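Local coordinates for protein dally-like, isoform A (Drosophila melanogaster, PDB 6XTZ) that probably acts as a cell-surface glypican proteoglycan that binds Wnt and Hedgehog proteins and shields the palmitoleate of Wnt to enable signalling at a distance, at residues I90-L94 with I441-I445. The protein carries 5 engineered substitutions. Residues are numbered along the deposited sequence; the frame is centred on the assembly and turned at random.
Sequences IFTAL and ILDRI
Ile-90 overlaps Ile-441 and Ile-445 at once, its two branches dividing the work between successive turns of an antiparallel helix pair in the elongated, all-helical glypican core. The local axes of 90-94 and 441-445 run at 166° to each other and stay 10.5 Å apart at their closest, so the gap is bridged by side chains and the contact is wholly apolar. With CG1 anti to the carbonyl carbon (chi1 -74°), the long arm of Ile-90 brings CD1 to 3.9 Å from CG2 of Ile-445, while its CG2 branch rests over the CG1–CD1 bond of Ile-441, with CG2 of Ile-90 3.9 Å from CD1 of Ile-441.

Leu-442 enters beside this group. Its CG is anti to the backbone N, which carries the branch end towards helix 51-110 although its CB leaves the backbone pointing neither toward nor away from 90-94. CD2 of Leu-442 arrives at the edge of the Phe-91 ring, close to the ring plane and 3.7 Å from CD1 of Phe-91; neither ring face is used by the leucine. The Phe-91 ring also meets that of Phe-132, their planes inclined at about 50°, and Ile-289 touches both Phe-91 and Leu-442. Phe-87, one turn earlier on helix 51-110, extends the apolar seam to Leu-442 and Ile-445.

The contact borders the lipid site: Leu-94 touches the bound O-palmitoleoyl serine, and its backbone O is hydrogen-bonded to the hydroxyl of Ser-98, another pocket residue. Helix 441-455 thus packs directly against a pocket-lining side chain, through a leucine whose one methyl serves two neighbours: besides reaching the Phe-91 edge, Leu-442 CD2 lies 3.9 Å from CD2 of Leu-94, the two side chains crossing at about a right angle.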
loop_
_atom_site.group_PDB
_atom_site.type_symbol
_atom_site.label_atom_id
_atom_site.label_comp_id
_atom_site.label_asym_id
_atom_site.label_seq_id
_atom_site.Cartn_x
_atom_site.Cartn_y
_atom_site.Cartn_z
ATOM N N ILE A 90 -16.936 -0.772 6.213
ATOM C CA ILE A 90 -17.204 -0.302 7.569
ATOM C C ILE A 90 -17.515 1.189 7.568
ATOM O O ILE A 90 -18.480 1.638 8.196
ATOM C CB ILE A 90 -16.020 -0.634 8.497
ATOM C CG1 ILE A 90 -15.992 -2.130 8.815
ATOM C CG2 ILE A 90 -16.093 0.189 9.776
ATOM C CD1 ILE A 90 -14.806 -2.555 9.658
ATOM N N PHE A 91 -16.711 1.979 6.852
ATOM C CA PHE A 91 -16.939 3.421 6.824
ATOM C C PHE A 91 -18.187 3.771 6.025
ATOM O O PHE A 91 -18.896 4.728 6.359
ATOM C CB PHE A 91 -15.721 4.148 6.255
ATOM C CG PHE A 91 -15.781 5.643 6.426
ATOM C CD1 PHE A 91 -15.473 6.223 7.646
ATOM C CD2 PHE A 91 -16.155 6.467 5.377
ATOM C CE1 PHE A 91 -15.531 7.595 7.816
ATOM C CE2 PHE A 91 -16.215 7.842 5.540
ATOM C CZ PHE A 91 -15.901 8.406 6.761
ATOM N N THR A 92 -18.468 3.019 4.959
ATOM C CA THR A 92 -19.686 3.256 4.192
ATOM C C THR A 92 -20.923 3.002 5.045
ATOM O O THR A 92 -21.867 3.800 5.046
ATOM C CB THR A 92 -19.703 2.376 2.941
ATOM O OG1 THR A 92 -18.543 2.651 2.147
ATOM C CG2 THR A 92 -20.953 2.652 2.117
ATOM N N ALA A 93 -20.932 1.889 5.782
ATOM C CA ALA A 93 -22.050 1.603 6.673
ATOM C C ALA A 93 -22.104 2.597 7.825
ATOM O O ALA A 93 -23.188 3.032 8.229
ATOM C CB ALA A 93 -21.947 0.175 7.200
ATOM N N LEU A 94 -20.940 2.968 8.367
ATOM C CA LEU A 94 -20.900 3.976 9.419
ATOM C C LEU A 94 -21.456 5.306 8.932
ATOM O O LEU A 94 -22.093 6.037 9.702
ATOM C CB LEU A 94 -19.466 4.147 9.919
ATOM C CG LEU A 94 -19.268 4.974 11.189
ATOM C CD1 LEU A 94 -19.796 4.224 12.404
ATOM C CD2 LEU A 94 -17.801 5.336 11.364
ATOM N N ILE A 441 -15.306 0.443 15.876
ATOM C CA ILE A 441 -14.845 -0.542 14.905
ATOM C C ILE A 441 -14.064 0.109 13.773
ATOM O O ILE A 441 -13.259 -0.562 13.117
ATOM C CB ILE A 441 -16.027 -1.356 14.347
ATOM C CG1 ILE A 441 -16.962 -0.465 13.527
ATOM C CG2 ILE A 441 -16.785 -2.036 15.479
ATOM C CD1 ILE A 441 -18.054 -1.230 12.812
ATOM N N LEU A 442 -14.279 1.403 13.521
ATOM C CA LEU A 442 -13.468 2.093 12.525
ATOM C C LEU A 442 -12.021 2.205 12.986
ATOM O O LEU A 442 -11.094 2.024 12.190
ATOM C CB LEU A 442 -14.049 3.474 12.230
ATOM C CG LEU A 442 -13.281 4.314 11.206
ATOM C CD1 LEU A 442 -13.127 3.562 9.890
ATOM C CD2 LEU A 442 -13.974 5.650 10.985
ATOM N N ASP A 443 -11.808 2.494 14.271
ATOM C CA ASP A 443 -10.451 2.487 14.804
ATOM C C ASP A 443 -9.851 1.088 14.780
ATOM O O ASP A 443 -8.639 0.940 14.591
ATOM C CB ASP A 443 -10.438 3.040 16.229
ATOM C CG ASP A 443 -10.931 4.472 16.307
ATOM O OD1 ASP A 443 -11.409 5.001 15.282
ATOM O OD2 ASP A 443 -10.835 5.071 17.397
ATOM N N ARG A 444 -10.680 0.055 14.958
ATOM C CA ARG A 444 -10.170 -1.312 14.990
ATOM C C ARG A 444 -9.640 -1.743 13.628
ATOM O O ARG A 444 -8.594 -2.397 13.543
ATOM C CB ARG A 444 -11.267 -2.265 15.467
ATOM C CG ARG A 444 -11.769 -1.968 16.871
ATOM C CD ARG A 444 -12.997 -2.796 17.219
ATOM N NE ARG A 444 -12.717 -4.228 17.235
ATOM C CZ ARG A 444 -13.612 -5.159 17.551
ATOM N NH1 ARG A 444 -14.849 -4.808 17.878
ATOM N NH2 ARG A 444 -13.272 -6.441 17.541
ATOM N N ILE A 445 -10.346 -1.391 12.550
ATOM C CA ILE A 445 -9.877 -1.773 11.222
ATOM C C ILE A 445 -8.698 -0.906 10.798
ATOM O O ILE A 445 -7.808 -1.368 10.072
ATOM C CB ILE A 445 -11.036 -1.717 10.205
ATOM C CG1 ILE A 445 -10.560 -2.127 8.809
ATOM C CG2 ILE A 445 -11.664 -0.337 10.169
ATOM C CD1 ILE A 445 -10.084 -3.556 8.717
#